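Polyketide synthase PksL (Bacillus subtilis, PDB 5E1V) probably dehydrates beta-hydroxyacyl chains carried on the assembly line that makes bacillaene, through its dehydratase domain. Local coordinates at residues A[165-177]-A[189-203]. Residues are numbered along the deposited sequence; the frame is centred on the assembly and turned at random.
Sequences EEDGVLLELSLGS and HPTLIDGSGVGANHL
Leu171 and Leu173 of strand 168-174 press their CD1 methyls onto helix 190-203 where its residues are small. Leu171 CD1 meets Ser196 O at 3.3 Å and Gly199 CA at 3.6 Å; its CG lies anti to the carbonyl carbon (chi1 -41°), with CD1 carried on toward the helix backbone. Gly199, which has no side chain, lets the methyl lie directly against the helix main chain. Leu173 CD1 approaches Ser196 OG at 3.1 Å, a tight apolar-polar meeting. At the helix start Leu175 lays CD1 over the His189 ring, 3.7 Å from its centroid, in a CH-pi contact, while Leu203 CD2 meets Val169 CB at the far end.

Hydrogen bonds within the helix segment position these groups. Thr191 N donates to His189 ND1 (3.2 Å) in the ring plane, an N-cap bond that orients the imidazole. Ser196 OG donates to Leu192 O at 2.9 Å. Farther out, Ser196 OG also pairs with Thr235 OG1 of the neighbouring strand 232-245, and Thr191 OG1 bonds to Tyr155 O. No hydrogen bond joins the two segments: as in hot-dog folds, a helix lies against strands, held here by apolar contacts.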
loop_
_atom_site.group_PDB
_atom_site.type_symbol
_atom_site.label_atom_id
_atom_site.label_comp_id
_atom_site.label_asym_id
_atom_site.label_seq_id
_atom_site.Cartn_x
_atom_site.Cartn_y
_atom_site.Cartn_z
ATOM N N GLU A 165 22.130 3.607 -2.305
ATOM C CA GLU A 165 23.182 4.312 -3.024
ATOM C C GLU A 165 22.813 5.780 -3.287
ATOM O O GLU A 165 21.690 6.201 -3.006
ATOM C CB GLU A 165 23.545 3.581 -4.307
ATOM C CG GLU A 165 22.401 3.405 -5.286
ATOM C CD GLU A 165 22.900 3.400 -6.709
ATOM O OE1 GLU A 165 23.435 4.450 -7.151
ATOM O OE2 GLU A 165 22.761 2.351 -7.376
ATOM N N GLU A 166 23.756 6.572 -3.813
ATOM C CA GLU A 166 23.532 8.021 -3.868
ATOM C C GLU A 166 22.183 8.262 -4.519
ATOM O O GLU A 166 21.457 9.143 -4.093
ATOM C CB GLU A 166 24.635 8.793 -4.637
ATOM N N ASP A 167 21.859 7.458 -5.521
ATOM C CA ASP A 167 20.750 7.725 -6.408
ATOM C C ASP A 167 19.383 7.160 -5.979
ATOM O O ASP A 167 18.359 7.531 -6.531
ATOM C CB ASP A 167 21.110 7.235 -7.811
ATOM C CG ASP A 167 21.991 8.244 -8.571
ATOM O OD1 ASP A 167 22.458 9.237 -7.950
ATOM O OD2 ASP A 167 22.196 8.048 -9.783
ATOM N N GLY A 168 19.355 6.299 -4.978
ATOM C CA GLY A 168 18.066 5.795 -4.542
ATOM C C GLY A 168 18.237 4.601 -3.668
ATOM O O GLY A 168 19.278 4.432 -3.001
ATOM N N VAL A 169 17.215 3.765 -3.657
ATOM C CA VAL A 169 17.258 2.579 -2.813
ATOM C C VAL A 169 16.584 1.483 -3.606
ATOM O O VAL A 169 15.722 1.798 -4.463
ATOM C CB VAL A 169 16.575 2.947 -1.472
ATOM C CG1 VAL A 169 15.231 2.248 -1.286
ATOM C CG2 VAL A 169 17.522 2.802 -0.290
ATOM N N LEU A 170 16.997 0.240 -3.359
ATOM C CA LEU A 170 16.319 -0.957 -3.856
ATOM C C LEU A 170 15.911 -1.835 -2.683
ATOM O O LEU A 170 16.768 -2.213 -1.854
ATOM C CB LEU A 170 17.190 -1.799 -4.773
ATOM C CG LEU A 170 16.449 -3.025 -5.369
ATOM C CD1 LEU A 170 15.392 -2.574 -6.368
ATOM C CD2 LEU A 170 17.363 -4.078 -6.024
ATOM N N LEU A 171 14.612 -2.174 -2.614
ATOM C CA LEU A 171 14.030 -2.947 -1.475
ATOM C C LEU A 171 13.807 -4.340 -1.923
ATOM O O LEU A 171 13.135 -4.557 -2.927
ATOM C CB LEU A 171 12.646 -2.368 -1.039
ATOM C CG LEU A 171 12.546 -0.858 -0.998
ATOM C CD1 LEU A 171 11.161 -0.385 -0.541
ATOM C CD2 LEU A 171 13.615 -0.351 -0.013
ATOM N N GLU A 172 14.389 -5.311 -1.207
ATOM C CA GLU A 172 14.263 -6.722 -1.528
ATOM C C GLU A 172 13.328 -7.245 -0.474
ATOM O O GLU A 172 13.730 -7.409 0.665
ATOM C CB GLU A 172 15.641 -7.446 -1.407
ATOM C CG GLU A 172 15.608 -8.955 -1.607
ATOM C CD GLU A 172 16.976 -9.651 -1.406
ATOM O OE1 GLU A 172 17.961 -9.027 -0.953
ATOM O OE2 GLU A 172 17.022 -10.849 -1.680
ATOM N N LEU A 173 12.068 -7.451 -0.871
ATOM C CA LEU A 173 10.942 -7.670 0.013
ATOM C C LEU A 173 10.366 -9.041 -0.212
ATOM O O LEU A 173 10.238 -9.462 -1.331
ATOM C CB LEU A 173 9.839 -6.621 -0.296
ATOM C CG LEU A 173 10.208 -5.235 0.189
ATOM C CD1 LEU A 173 9.232 -4.173 -0.316
ATOM C CD2 LEU A 173 10.388 -5.169 1.701
ATOM N N SER A 174 9.978 -9.749 0.843
ATOM C CA SER A 174 9.202 -10.988 0.686
ATOM C C SER A 174 8.283 -11.172 1.942
ATOM O O SER A 174 8.475 -10.546 2.930
ATOM C CB SER A 174 10.105 -12.233 0.374
ATOM O OG SER A 174 10.883 -12.619 1.499
ATOM N N LEU A 175 7.258 -11.995 1.849
ATOM C CA LEU A 175 6.406 -12.322 2.998
ATOM C C LEU A 175 7.175 -13.128 4.069
ATOM O O LEU A 175 8.021 -13.991 3.747
ATOM C CB LEU A 175 5.247 -13.107 2.465
ATOM C CG LEU A 175 3.977 -12.425 2.026
ATOM C CD1 LEU A 175 3.960 -10.908 1.815
ATOM C CD2 LEU A 175 3.049 -13.134 1.078
ATOM N N GLY A 176 6.820 -12.883 5.338
ATOM C CA GLY A 176 7.214 -13.762 6.409
ATOM C C GLY A 176 6.480 -15.051 6.278
ATOM O O GLY A 176 5.544 -15.169 5.495
ATOM N N SER A 177 6.858 -16.055 7.070
ATOM C CA SER A 177 6.283 -17.392 6.859
ATOM C C SER A 177 4.768 -17.511 7.096
ATOM O O SER A 177 4.085 -18.340 6.470
ATOM C CB SER A 177 7.056 -18.424 7.692
ATOM O OG SER A 177 6.769 -18.187 9.057
ATOM N N HIS A 189 -0.128 -7.704 -2.554
ATOM C CA HIS A 189 -0.152 -8.016 -1.174
ATOM C C HIS A 189 0.116 -6.810 -0.312
ATOM O O HIS A 189 1.204 -6.239 -0.373
ATOM C CB HIS A 189 0.882 -9.107 -0.818
ATOM C CG HIS A 189 0.508 -9.870 0.411
ATOM N ND1 HIS A 189 0.688 -9.368 1.661
ATOM C CD2 HIS A 189 0.067 -11.139 0.570
ATOM C CE1 HIS A 189 0.295 -10.239 2.548
ATOM N NE2 HIS A 189 -0.122 -11.319 1.907
ATOM N N PRO A 190 -0.844 -6.426 0.577
ATOM C CA PRO A 190 -0.531 -5.292 1.515
ATOM C C PRO A 190 0.759 -5.279 2.300
ATOM O O PRO A 190 1.311 -4.279 2.439
ATOM C CB PRO A 190 -1.708 -5.260 2.414
ATOM C CG PRO A 190 -2.852 -5.780 1.497
ATOM C CD PRO A 190 -2.211 -6.925 0.848
ATOM N N THR A 191 1.304 -6.403 2.707
ATOM C CA THR A 191 2.633 -6.425 3.308
ATOM C C THR A 191 3.781 -6.046 2.391
ATOM O O THR A 191 4.732 -5.319 2.745
ATOM C CB THR A 191 2.827 -7.870 3.879
ATOM O OG1 THR A 191 1.808 -8.078 4.897
ATOM C CG2 THR A 191 4.077 -7.977 4.539
ATOM N N LEU A 192 3.700 -6.496 1.157
ATOM C CA LEU A 192 4.681 -6.081 0.162
ATOM C C LEU A 192 4.547 -4.598 -0.118
ATOM O O LEU A 192 5.536 -3.910 -0.190
ATOM C CB LEU A 192 4.473 -6.904 -1.068
ATOM C CG LEU A 192 4.785 -8.416 -1.041
ATOM C CD1 LEU A 192 4.582 -8.991 -2.385
ATOM C CD2 LEU A 192 6.217 -8.632 -0.571
ATOM N N ILE A 193 3.311 -4.094 -0.300
ATOM C CA ILE A 193 3.138 -2.695 -0.665
ATOM C C ILE A 193 3.473 -1.829 0.587
ATOM O O ILE A 193 4.260 -0.908 0.495
ATOM C CB ILE A 193 1.729 -2.321 -1.169
ATOM C CG1 ILE A 193 1.173 -3.312 -2.233
ATOM C CG2 ILE A 193 1.808 -0.886 -1.732
ATOM C CD1 ILE A 193 2.053 -3.598 -3.394
ATOM N N ASP A 194 2.931 -2.160 1.756
ATOM C CA ASP A 194 3.261 -1.391 2.933
ATOM C C ASP A 194 4.793 -1.381 3.205
ATOM O O ASP A 194 5.395 -0.345 3.540
ATOM C CB ASP A 194 2.404 -1.799 4.147
ATOM C CG ASP A 194 2.669 -0.950 5.332
ATOM O OD1 ASP A 194 2.186 0.235 5.368
ATOM O OD2 ASP A 194 3.442 -1.446 6.193
ATOM N N GLY A 195 5.401 -2.556 3.109
ATOM C CA GLY A 195 6.863 -2.695 3.308
ATOM C C GLY A 195 7.649 -1.786 2.367
ATOM O O GLY A 195 8.708 -1.254 2.725
ATOM N N SER A 196 7.131 -1.605 1.156
ATOM C CA SER A 196 7.739 -0.732 0.186
ATOM C C SER A 196 7.665 0.755 0.609
ATOM O O SER A 196 8.666 1.489 0.391
ATOM C CB SER A 196 7.121 -0.926 -1.193
ATOM O OG SER A 196 7.358 -2.241 -1.759
ATOM N N GLY A 197 6.501 1.152 1.201
ATOM C CA GLY A 197 6.254 2.435 1.883
ATOM C C GLY A 197 7.220 2.644 3.036
ATOM O O GLY A 197 7.773 3.729 3.201
ATOM N N VAL A 198 7.474 1.582 3.787
ATOM C CA VAL A 198 8.443 1.664 4.919
ATOM C C VAL A 198 9.895 1.883 4.368
ATOM O O VAL A 198 10.647 2.729 4.897
ATOM C CB VAL A 198 8.323 0.445 5.824
ATOM C CG1 VAL A 198 9.399 0.409 6.894
ATOM C CG2 VAL A 198 6.976 0.511 6.545
ATOM N N GLY A 199 10.238 1.189 3.286
ATOM C CA GLY A 199 11.508 1.425 2.591
ATOM C C GLY A 199 11.661 2.843 2.079
ATOM O O GLY A 199 12.668 3.521 2.355
ATOM N N ALA A 200 10.630 3.332 1.383
ATOM C CA ALA A 200 10.555 4.741 0.959
ATOM C C ALA A 200 10.743 5.754 2.073
ATOM O O ALA A 200 11.432 6.752 1.905
ATOM C CB ALA A 200 9.235 5.018 0.309
ATOM N N ASN A 201 10.109 5.504 3.197
ATOM C CA ASN A 201 10.215 6.385 4.321
ATOM C C ASN A 201 11.661 6.323 4.876
ATOM O O ASN A 201 12.178 7.341 5.346
ATOM C CB ASN A 201 9.151 6.088 5.367
ATOM C CG ASN A 201 8.999 7.199 6.388
ATOM O OD1 ASN A 201 7.992 7.949 6.399
ATOM N ND2 ASN A 201 10.010 7.335 7.258
ATOM N N HIS A 202 12.317 5.180 4.765
ATOM C CA HIS A 202 13.729 5.102 5.194
ATOM C C HIS A 202 14.674 5.926 4.293
ATOM O O HIS A 202 15.694 6.443 4.772
ATOM C CB HIS A 202 14.222 3.664 5.274
ATOM C CG HIS A 202 15.707 3.550 5.395
ATOM N ND1 HIS A 202 16.365 3.649 6.605
ATOM C CD2 HIS A 202 16.666 3.376 4.456
ATOM C CE1 HIS A 202 17.664 3.529 6.405
ATOM N NE2 HIS A 202 17.875 3.356 5.110
ATOM N N LEU A 203 14.342 6.060 3.011
ATOM C CA LEU A 203 15.129 6.888 2.080
ATOM C C LEU A 203 14.848 8.376 2.287
ATOM O O LEU A 203 15.698 9.240 2.021
ATOM C CB LEU A 203 14.804 6.487 0.630
ATOM C CG LEU A 203 15.434 7.277 -0.520
ATOM C CD1 LEU A 203 16.977 7.298 -0.456
ATOM C CD2 LEU A 203 14.962 6.749 -1.856
#